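Local coordinates for protein membrane-bound protease PH1510 (Pyrococcus horikoshii OT3, PDB 3WWV) that cleaves substrates preferentially near hydrophobic or aromatic residues as a membrane-bound serine protease, degrades a stomatin homolog in vitro, and is represented by its C-terminal OB-fold domain, at residues A[14-19]-A[47-52]. Numbering follows the deposited sequence.
Sequences IGTVVE and GEKVRV
G15 and V50 form the antiparallel hydrogen-bonded pair at the middle of this contact, which joins the first strand of the OB-fold domain to strand 49-56 and so brings together strands far apart in sequence. G15 N donates to V50 O at 2.9 Å, and V50 N returns a bond to G15 O. Beyond T16 and K49 the regular pairing ends: V17 N binds E48 O, while V17 O accepts from G47 N at 2.8 Å, in the loop that leads into strand 49-56.

T16 and K49 project together from one face. T16 OG1 sits beside its own backbone N (chi1 -50°), and K49, bent at chi2 (-63°), brings NZ to that hydroxyl at 2.7 Å. A valine in place of T16 would probably keep the bulk but leave the K49 ammonium without this acceptor, free to swing away. Farther along, I14 CD1 touches K49 CB, and I14 CB lies over one face of the R51 guanidinium, 3.7 Å from NH2. E65 takes R51 NH1 in a salt bridge, G12 O accepts from R51 NE, and R51 also packs on E65 of the second subunit.

The buried apolar contact is on the V50 face, where V17 CG2 meets V50 CG1 at 4.0 Å, the two isopropyl groups set crosswise beside I44.

Backbone bonds, indifferent to side-chain identity, thus close the barrel between its first and last strands, while the side chains give it an apolar interior at V17 and V50 and a polar surface at T16 and K49.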
loop_
_atom_site.group_PDB
_atom_site.type_symbol
_atom_site.label_atom_id
_atom_site.label_comp_id
_atom_site.label_asym_id
_atom_site.label_seq_id
_atom_site.Cartn_x
_atom_site.Cartn_y
_atom_site.Cartn_z
ATOM N N ILE A 14 -8.645 -0.918 -1.663
ATOM C CA ILE A 14 -9.143 -1.496 -0.420
ATOM C C ILE A 14 -9.975 -2.740 -0.747
ATOM O O ILE A 14 -10.644 -2.798 -1.778
ATOM C CB ILE A 14 -9.930 -0.457 0.429
ATOM C CG1 ILE A 14 -9.997 -0.879 1.899
ATOM C CG2 ILE A 14 -11.324 -0.214 -0.140
ATOM C CD1 ILE A 14 -10.547 0.188 2.836
ATOM N N GLY A 15 -9.890 -3.739 0.119
ATOM C CA GLY A 15 -10.709 -4.935 0.013
ATOM C C GLY A 15 -11.186 -5.411 1.374
ATOM O O GLY A 15 -10.905 -4.792 2.408
ATOM N N THR A 16 -11.916 -6.519 1.378
ATOM C CA THR A 16 -12.448 -7.062 2.612
ATOM C C THR A 16 -12.068 -8.521 2.645
ATOM O O THR A 16 -12.178 -9.213 1.627
ATOM C CB THR A 16 -13.975 -6.909 2.656
ATOM O OG1 THR A 16 -14.315 -5.557 2.330
ATOM C CG2 THR A 16 -14.529 -7.237 4.038
ATOM N N VAL A 17 -11.582 -8.982 3.795
ATOM C CA VAL A 17 -11.249 -10.388 3.960
ATOM C C VAL A 17 -12.545 -11.196 3.905
ATOM O O VAL A 17 -13.495 -10.896 4.630
ATOM C CB VAL A 17 -10.511 -10.666 5.288
ATOM C CG1 VAL A 17 -10.221 -12.158 5.433
ATOM C CG2 VAL A 17 -9.224 -9.848 5.398
ATOM N N VAL A 18 -12.576 -12.202 3.030
ATOM C CA VAL A 18 -13.705 -13.125 2.931
ATOM C C VAL A 18 -13.339 -14.499 3.500
ATOM O O VAL A 18 -14.200 -15.234 3.977
ATOM C CB VAL A 18 -14.288 -13.203 1.495
ATOM C CG1 VAL A 18 -14.892 -11.862 1.101
ATOM C CG2 VAL A 18 -13.225 -13.579 0.476
ATOM N N GLU A 19 -12.048 -14.820 3.483
ATOM C CA GLU A 19 -11.536 -15.997 4.173
ATOM C C GLU A 19 -10.246 -15.623 4.909
ATOM O O GLU A 19 -9.267 -15.215 4.281
ATOM C CB GLU A 19 -11.293 -17.142 3.184
ATOM C CG GLU A 19 -10.658 -18.371 3.809
ATOM C CD GLU A 19 -10.416 -19.477 2.801
ATOM O OE1 GLU A 19 -11.354 -20.260 2.538
ATOM O OE2 GLU A 19 -9.289 -19.571 2.277
ATOM N N GLY A 47 -13.974 -10.283 7.330
ATOM C CA GLY A 47 -14.680 -9.019 7.461
ATOM C C GLY A 47 -13.790 -7.797 7.629
ATOM O O GLY A 47 -14.246 -6.683 7.413
ATOM N N GLU A 48 -12.530 -7.994 8.018
ATOM C CA GLU A 48 -11.585 -6.869 8.168
ATOM C C GLU A 48 -11.286 -6.194 6.824
ATOM O O GLU A 48 -11.253 -6.842 5.783
ATOM C CB GLU A 48 -10.270 -7.313 8.839
ATOM C CG GLU A 48 -10.421 -7.902 10.238
ATOM C CD GLU A 48 -10.447 -6.862 11.350
ATOM O OE1 GLU A 48 -11.274 -7.006 12.292
ATOM O OE2 GLU A 48 -9.629 -5.908 11.299
ATOM N N LYS A 49 -11.098 -4.881 6.871
ATOM C CA LYS A 49 -10.667 -4.093 5.713
ATOM C C LYS A 49 -9.143 -4.130 5.547
ATOM O O LYS A 49 -8.399 -3.942 6.503
ATOM C CB LYS A 49 -11.142 -2.642 5.855
ATOM C CG LYS A 49 -12.647 -2.480 5.994
ATOM C CD LYS A 49 -13.384 -2.973 4.756
ATOM C CE LYS A 49 -14.886 -3.070 5.015
ATOM N NZ LYS A 49 -15.621 -3.705 3.882
ATOM N N VAL A 50 -8.686 -4.371 4.326
ATOM C CA VAL A 50 -7.253 -4.412 4.034
ATOM C C VAL A 50 -6.894 -3.486 2.880
ATOM O O VAL A 50 -7.751 -3.138 2.048
ATOM C CB VAL A 50 -6.760 -5.847 3.690
ATOM C CG1 VAL A 50 -6.771 -6.747 4.918
ATOM C CG2 VAL A 50 -7.572 -6.461 2.559
ATOM N N ARG A 51 -5.617 -3.120 2.819
ATOM C CA ARG A 51 -5.078 -2.279 1.760
ATOM C C ARG A 51 -4.123 -3.112 0.906
ATOM O O ARG A 51 -3.289 -3.818 1.451
ATOM C CB ARG A 51 -4.295 -1.132 2.400
ATOM C CG ARG A 51 -3.931 0.007 1.457
ATOM C CD ARG A 51 -4.804 1.217 1.726
ATOM N NE ARG A 51 -5.771 1.422 0.666
ATOM C CZ ARG A 51 -6.807 2.252 0.737
ATOM N NH1 ARG A 51 -7.044 2.948 1.840
ATOM N NH2 ARG A 51 -7.621 2.371 -0.298
ATOM N N VAL A 52 -4.225 -3.019 -0.417
ATOM C CA VAL A 52 -3.326 -3.771 -1.300
ATOM C C VAL A 52 -2.001 -3.012 -1.483
ATOM O O VAL A 52 -2.007 -1.886 -1.970
ATOM C CB VAL A 52 -3.972 -4.076 -2.680
ATOM C CG1 VAL A 52 -3.098 -5.030 -3.486
ATOM C CG2 VAL A 52 -5.376 -4.654 -2.521
#